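PDB 3QHA: putative oxidoreductase, which probably catalyses NAD(P)-dependent oxidation of a small hydroxy acid, as 3-hydroxyisobutyrate dehydrogenases do. Local coordinates for residues Gly19-Gly24 with Asp63-Val68; Met30-Thr35 with Ala55-Thr60. One frame throughout, in Å; residues are numbered along the deposited sequence.

Contact 1: Gly19-Gly24 with Asp63-Val68; sequences GYIGLG and DSVADV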
ATOM      1  N   GLY B  19      12.742 -27.371 -14.279  1.00 29.24           N
ATOM      2  CA  GLY B  19      14.109 -26.866 -14.316  1.00 29.07           C
ATOM      3  C   GLY B  19      14.145 -25.445 -13.788  1.00 28.26           C
ATOM      4  O   GLY B  19      13.195 -24.685 -13.991  1.00 27.83           O
ATOM      5  N   TYR B  20      15.224 -25.082 -13.099  1.00 28.03           N
ATOM      6  CA  TYR B  20      15.391 -23.713 -12.606  1.00 27.43           C
ATOM      7  C   TYR B  20      16.812 -23.205 -12.834  1.00 27.57           C
ATOM      8  O   TYR B  20      17.782 -23.818 -12.383  1.00 28.08           O
ATOM      9  CB  TYR B  20      15.020 -23.596 -11.122  1.00 27.13           C
ATOM     10  CG  TYR B  20      14.444 -22.235 -10.789  1.00 26.53           C
ATOM     11  CD1 TYR B  20      13.081 -22.068 -10.578  1.00 25.72           C
ATOM     12  CD2 TYR B  20      15.258 -21.105 -10.732  1.00 26.42           C
ATOM     13  CE1 TYR B  20      12.544 -20.821 -10.299  1.00 25.59           C
ATOM     14  CE2 TYR B  20      14.729 -19.855 -10.453  1.00 25.95           C
ATOM     15  CZ  TYR B  20      13.374 -19.719 -10.238  1.00 25.82           C
ATOM     16  OH  TYR B  20      12.848 -18.478  -9.962  1.00 25.70           O
ATOM     17  N   ILE B  21      16.921 -22.078 -13.533  1.00 27.23           N
ATOM     18  CA  ILE B  21      18.207 -21.440 -13.794  1.00 27.39           C
ATOM     19  C   ILE B  21      18.239 -20.076 -13.104  1.00 27.17           C
ATOM     20  O   ILE B  21      17.387 -19.223 -13.367  1.00 26.69           O
ATOM     21  CB  ILE B  21      18.459 -21.288 -15.305  1.00 27.68           C
ATOM     22  CG1 ILE B  21      18.490 -22.668 -15.974  1.00 28.11           C
ATOM     23  CG2 ILE B  21      19.770 -20.549 -15.560  1.00 27.83           C
ATOM     24  CD1 ILE B  21      18.633 -22.615 -17.474  1.00 28.65           C
ATOM     25  N   GLY B  22      19.221 -19.892 -12.216  1.00 27.39           N
ATOM     26  CA  GLY B  22      19.365 -18.667 -11.423  1.00 27.36           C
ATOM     27  C   GLY B  22      18.832 -18.831 -10.008  1.00 27.19           C
ATOM     28  O   GLY B  22      17.622 -18.795  -9.794  1.00 26.78           O
ATOM     29  N   LEU B  23      19.737 -19.007  -9.047  1.00 27.63           N
ATOM     30  CA  LEU B  23      19.369 -19.246  -7.646  1.00 27.75           C
ATOM     31  C   LEU B  23      19.769 -18.069  -6.754  1.00 28.28           C
ATOM     32  O   LEU B  23      20.405 -18.247  -5.713  1.00 28.70           O
ATOM     33  CB  LEU B  23      20.024 -20.539  -7.140  1.00 28.05           C
ATOM     34  CG  LEU B  23      19.697 -21.815  -7.923  1.00 27.74           C
ATOM     35  CD1 LEU B  23      20.494 -22.995  -7.388  1.00 27.40           C
ATOM     36  CD2 LEU B  23      18.210 -22.113  -7.878  1.00 26.67           C
ATOM     37  N   GLY B  24      19.385 -16.865  -7.170  1.00 28.49           N
ATOM     38  CA  GLY B  24      19.637 -15.653  -6.394  1.00 29.15           C
ATOM     39  C   GLY B  24      18.594 -15.461  -5.309  1.00 29.30           C
ATOM     40  O   GLY B  24      17.962 -16.422  -4.864  1.00 29.15           O
ATOM     41  N   ASP B  63      24.657 -29.996 -14.216  1.00 36.57           N
ATOM     42  CA  ASP B  63      26.068 -29.714 -14.459  1.00 37.33           C
ATOM     43  C   ASP B  63      26.232 -28.461 -15.315  1.00 36.93           C
ATOM     44  O   ASP B  63      27.307 -27.858 -15.347  1.00 37.37           O
ATOM     45  CB  ASP B  63      26.727 -30.906 -15.164  1.00 38.54           C
ATOM     46  CG  ASP B  63      26.805 -32.144 -14.282  1.00 39.61           C
ATOM     47  OD1 ASP B  63      27.038 -32.002 -13.061  1.00 40.26           O
ATOM     48  OD2 ASP B  63      26.648 -33.266 -14.813  1.00 40.85           O
ATOM     49  N   SER B  64      25.161 -28.074 -16.003  1.00 36.19           N
ATOM     50  CA  SER B  64      25.208 -26.978 -16.963  1.00 36.01           C
ATOM     51  C   SER B  64      23.800 -26.532 -17.342  1.00 35.21           C
ATOM     52  O   SER B  64      22.820 -27.212 -17.033  1.00 34.85           O
ATOM     53  CB  SER B  64      25.956 -27.420 -18.227  1.00 36.94           C
ATOM     54  OG  SER B  64      25.295 -28.502 -18.863  1.00 36.95           O
ATOM     55  N   VAL B  65      23.708 -25.389 -18.015  1.00 35.07           N
ATOM     56  CA  VAL B  65      22.433 -24.919 -18.561  1.00 34.55           C
ATOM     57  C   VAL B  65      21.891 -25.911 -19.596  1.00 35.01           C
ATOM     58  O   VAL B  65      20.681 -26.136 -19.678  1.00 34.55           O
ATOM     59  CB  VAL B  65      22.574 -23.523 -19.204  1.00 34.56           C
ATOM     60  CG1 VAL B  65      21.285 -23.118 -19.908  1.00 33.99           C
ATOM     61  CG2 VAL B  65      22.956 -22.486 -18.152  1.00 34.13           C
ATOM     62  N   ALA B  66      22.793 -26.508 -20.374  1.00 36.01           N
ATOM     63  CA  ALA B  66      22.420 -27.499 -21.389  1.00 36.77           C
ATOM     64  C   ALA B  66      21.810 -28.753 -20.764  1.00 36.73           C
ATOM     65  O   ALA B  66      20.932 -29.385 -21.355  1.00 36.86           O
ATOM     66  CB  ALA B  66      23.636 -27.872 -22.239  1.00 37.90           C
ATOM     67  N   ASP B  67      22.288 -29.108 -19.572  1.00 36.69           N
ATOM     68  CA  ASP B  67      21.754 -30.236 -18.811  1.00 36.78           C
ATOM     69  C   ASP B  67      20.300 -29.976 -18.396  1.00 35.80           C
ATOM     70  O   ASP B  67      19.453 -30.868 -18.474  1.00 35.91           O
ATOM     71  CB  ASP B  67      22.623 -30.482 -17.568  1.00 37.02           C
ATOM     72  CG  ASP B  67      22.373 -31.837 -16.920  1.00 37.91           C
ATOM     73  OD1 ASP B  67      21.624 -32.664 -17.490  1.00 39.10           O
ATOM     74  OD2 ASP B  67      22.938 -32.078 -15.831  1.00 38.24           O
ATOM     75  N   VAL B  68      20.022 -28.742 -17.976  1.00 34.82           N
ATOM     76  CA  VAL B  68      18.691 -28.349 -17.504  1.00 33.81           C
ATOM     77  C   VAL B  68      17.634 -28.440 -18.613  1.00 33.68           C
ATOM     78  O   VAL B  68      16.450 -28.631 -18.333  1.00 33.20           O
ATOM     79  CB  VAL B  68      18.708 -26.914 -16.914  1.00 33.06           C
ATOM     80  CG1 VAL B  68      17.323 -26.504 -16.432  1.00 32.32           C
ATOM     81  CG2 VAL B  68      19.709 -26.823 -15.773  1.00 33.03           C
TER
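Ile21 meets Val65 and Val68 on one side of strand 18-21, where the single, weakly bonded helical turn 65-68 lies over the sheet. Ile21 and Val68 bury nearly equal surface, the most in the contact, and two carbons of the longer isoleucine branch, CG1 and CD1, serve different partners. CD1 ends 3.6 Å from Val65 CG1, the closest approach between the segments, and CG1 lies 4.0 Å from Val68 CG1. The isoleucine chain runs roughly perpendicular to Val65 and obliquely to Val68. Its extended form (chi2 176°) carries CD1 out to the start of this turn. Val68 leads with CG1, which is set opposite the backbone N (chi1 180°) and reaches between Ile21 and the strand backbone. With no side chain on Gly19, Val68 CG1 rests directly on its backbone, 3.9 Å from Gly19 CA. The helix is held at its start by Ser64, the N-cap, whose OG accepts from Asp67 N at 3.1 Å. Asp67 returns a bond to the chain before the helix, its OD2 receiving Asp63 N at 3.1 Å through the anti lone pair. Tyr44 of strand 41-44 touches both valines, and Val87 and Leu91 of helix 81-92 close round Ile21 and Val65 respectively. Tyr20 points away from helix 65-68 and packs on helix 27-33, its OH hydrogen-bonded to Thr77. Strand 18-21 runs into the glycine-rich turn with Gly22 and Gly24, consistent with the dinucleotide-binding turn of a Rossmann fold. No hydrogen bond joins the two segments, so their fit rests on apolar contact and shape, while the polar bonds around Ser64 and Asp67 fix the start of the helix from within its own segment.

Contact 2: Met30-Thr35 with Ala55-Thr60; sequences MATRMT and AEAGAT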
ATOM      1  N   MET B  30      12.061 -19.623  -4.676  1.00 26.91           N
ATOM      2  CA  MET B  30      11.166 -20.237  -5.664  1.00 26.95           C
ATOM      3  C   MET B  30      11.547 -21.685  -5.936  1.00 27.07           C
ATOM      4  O   MET B  30      10.716 -22.581  -5.814  1.00 27.17           O
ATOM      5  CB  MET B  30      11.173 -19.471  -6.992  1.00 26.77           C
ATOM      6  CG  MET B  30       9.894 -18.718  -7.268  1.00 27.52           C
ATOM      7  SD  MET B  30       9.843 -18.065  -8.943  1.00 29.28           S
ATOM      8  CE  MET B  30      10.784 -16.571  -8.710  1.00 28.88           C
ATOM      9  N   ALA B  31      12.803 -21.903  -6.313  1.00 27.25           N
ATOM     10  CA  ALA B  31      13.282 -23.249  -6.628  1.00 27.59           C
ATOM     11  C   ALA B  31      13.195 -24.167  -5.410  1.00 28.15           C
ATOM     12  O   ALA B  31      12.952 -25.369  -5.549  1.00 28.59           O
ATOM     13  CB  ALA B  31      14.711 -23.199  -7.162  1.00 27.77           C
ATOM     14  N   THR B  32      13.388 -23.600  -4.220  1.00 28.38           N
ATOM     15  CA  THR B  32      13.240 -24.348  -2.971  1.00 29.00           C
ATOM     16  C   THR B  32      11.795 -24.812  -2.765  1.00 29.14           C
ATOM     17  O   THR B  32      11.561 -25.938  -2.328  1.00 29.67           O
ATOM     18  CB  THR B  32      13.689 -23.512  -1.752  1.00 29.32           C
ATOM     19  OG1 THR B  32      15.053 -23.111  -1.921  1.00 29.29           O
ATOM     20  CG2 THR B  32      13.567 -24.317  -0.465  1.00 29.96           C
ATOM     21  N   ARG B  33      10.837 -23.942  -3.072  1.00 28.89           N
ATOM     22  CA  ARG B  33       9.417 -24.304  -3.025  1.00 29.06           C
ATOM     23  C   ARG B  33       9.125 -25.447  -4.002  1.00 29.42           C
ATOM     24  O   ARG B  33       8.347 -26.351  -3.698  1.00 29.77           O
ATOM     25  CB  ARG B  33       8.540 -23.084  -3.348  1.00 28.53           C
ATOM     26  CG  ARG B  33       7.064 -23.384  -3.610  1.00 28.39           C
ATOM     27  CD  ARG B  33       6.360 -23.900  -2.362  1.00 28.71           C
ATOM     28  NE  ARG B  33       4.945 -24.181  -2.603  1.00 28.64           N
ATOM     29  CZ  ARG B  33       4.116 -24.723  -1.712  1.00 29.43           C
ATOM     30  NH1 ARG B  33       4.547 -25.057  -0.498  1.00 29.92           N
ATOM     31  NH2 ARG B  33       2.844 -24.935  -2.034  1.00 29.16           N
ATOM     32  N   MET B  34       9.766 -25.403  -5.167  1.00 29.55           N
ATOM     33  CA  MET B  34       9.582 -26.427  -6.199  1.00 30.03           C
ATOM     34  C   MET B  34      10.144 -27.814  -5.851  1.00 31.21           C
ATOM     35  O   MET B  34       9.825 -28.787  -6.536  1.00 31.40           O
ATOM     36  CB  MET B  34      10.178 -25.956  -7.524  1.00 29.64           C
ATOM     37  CG  MET B  34       9.445 -24.786  -8.138  1.00 29.13           C
ATOM     38  SD  MET B  34      10.153 -24.296  -9.715  1.00 29.36           S
ATOM     39  CE  MET B  34       9.273 -22.766 -10.025  1.00 28.54           C
ATOM     40  N   THR B  35      10.968 -27.926  -4.806  1.00 32.12           N
ATOM     41  CA  THR B  35      11.422 -29.249  -4.357  1.00 33.39           C
ATOM     42  C   THR B  35      10.261 -30.071  -3.785  1.00 34.41           C
ATOM     43  O   THR B  35      10.356 -31.294  -3.671  1.00 35.06           O
ATOM     44  CB  THR B  35      12.550 -29.169  -3.305  1.00 33.79           C
ATOM     45  OG1 THR B  35      12.107 -28.416  -2.170  1.00 33.57           O
ATOM     46  CG2 THR B  35      13.796 -28.526  -3.898  1.00 33.38           C
ATOM     47  N   ALA B  55      20.548 -28.359  -3.046  1.00 36.11           N
ATOM     48  CA  ALA B  55      20.911 -29.773  -2.975  1.00 37.11           C
ATOM     49  C   ALA B  55      20.359 -30.408  -1.701  1.00 37.92           C
ATOM     50  O   ALA B  55      19.732 -31.468  -1.753  1.00 38.24           O
ATOM     51  CB  ALA B  55      22.425 -29.943  -3.040  1.00 37.76           C
ATOM     52  N   GLU B  56      20.567 -29.749  -0.563  1.00 38.41           N
ATOM     53  CA  GLU B  56      20.109 -30.298   0.718  1.00 39.37           C
ATOM     54  C   GLU B  56      18.626 -30.036   1.012  1.00 38.87           C
ATOM     55  O   GLU B  56      18.123 -30.425   2.066  1.00 39.42           O
ATOM     56  CB  GLU B  56      21.015 -29.852   1.878  1.00 40.24           C
ATOM     57  CG  GLU B  56      21.056 -28.357   2.178  1.00 40.28           C
ATOM     58  CD  GLU B  56      22.242 -27.967   3.060  1.00 41.85           C
ATOM     59  OE1 GLU B  56      23.237 -28.728   3.116  1.00 42.88           O
ATOM     60  OE2 GLU B  56      22.181 -26.891   3.694  1.00 42.25           O
ATOM     61  N   ALA B  57      17.932 -29.396   0.070  1.00 37.89           N
ATOM     62  CA  ALA B  57      16.473 -29.301   0.090  1.00 37.44           C
ATOM     63  C   ALA B  57      15.824 -30.392  -0.771  1.00 37.42           C
ATOM     64  O   ALA B  57      14.601 -30.543  -0.761  1.00 37.30           O
ATOM     65  CB  ALA B  57      16.034 -27.927  -0.387  1.00 36.56           C
ATOM     66  N   GLY B  58      16.640 -31.137  -1.519  1.00 37.63           N
ATOM     67  CA  GLY B  58      16.163 -32.265  -2.330  1.00 37.72           C
ATOM     68  C   GLY B  58      16.096 -32.011  -3.828  1.00 36.87           C
ATOM     69  O   GLY B  58      15.511 -32.808  -4.566  1.00 37.07           O
ATOM     70  N   ALA B  59      16.687 -30.909  -4.287  1.00 35.94           N
ATOM     71  CA  ALA B  59      16.721 -30.598  -5.714  1.00 35.14           C
ATOM     72  C   ALA B  59      17.826 -31.405  -6.388  1.00 35.46           C
ATOM     73  O   ALA B  59      18.830 -31.737  -5.758  1.00 36.15           O
ATOM     74  CB  ALA B  59      16.951 -29.110  -5.924  1.00 34.35           C
ATOM     75  N   THR B  60      17.634 -31.733  -7.663  1.00 35.11           N
ATOM     76  CA  THR B  60      18.701 -32.333  -8.461  1.00 35.44           C
ATOM     77  C   THR B  60      19.577 -31.207  -8.994  1.00 34.91           C
ATOM     78  O   THR B  60      19.074 -30.151  -9.376  1.00 34.04           O
ATOM     79  CB  THR B  60      18.153 -33.164  -9.638  1.00 35.69           C
ATOM     80  OG1 THR B  60      17.215 -34.131  -9.151  1.00 35.99           O
ATOM     81  CG2 THR B  60      19.286 -33.880 -10.366  1.00 36.32           C
TER
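Thr35 and Ala59 approach most closely along the backbone, their CA atoms 5.6 Å apart, and the CA atoms of Thr32 and Ala57 are 6.7 Å apart. Met30-Thr35 thus lies beside the chain leaving helix 48-55, where a type I turn from Ala55 to Gly58 closes with a bond from Gly58 N to Ala55 O. Gly58 takes positive phi (105°) in a Schellman motif, turning the chain toward edge strand 60-61. Thr35 contributes the largest share of the contact. Its CG2 lies 3.8 Å from both Ala59 CB and Ala59 N, while its CB sits 3.5 Å from Ala57 O. These segments join successive beta-alpha units of the Rossmann fold, and Val41 of the intervening strand touches both Thr35 and Ala59. With chi1 at 58°, Thr35 OG1 lies between its own N and carbonyl carbon and turns back to donate to Thr32 O, 17° off the carbonyl plane; the 2.5 Å from OG1 to Thr32 O is short and its exact value doubtful. Thr32 O accepts from both Thr35 OG1 and Thr35 N. Thr32 CG2 reaches Ala57 CB more loosely, at 4.4 Å.

From the N terminus, strand 18-21 enters the sheet first, and the chain turns through the glycine-rich loop into helix 27-33. Contact 2 then closes the smaller loop, bringing Ala55-Thr60 back to Met30-Thr35 after strand 41-44 and helix 48-55. Contact 1 closes the larger one, with Asp63-Val68 returning to Gly19-Gly24, so the span of contact 2 falls wholly within that of contact 1. Their centres are about 12 Å apart. Tyr20 bridges them, its ring packing on Ala31 and Met34, while Leu23 also touches Ala31. Together they tie helix 65-68 to strand 18-21 and Met30-Thr35 to the chain leading into edge strand 60-61.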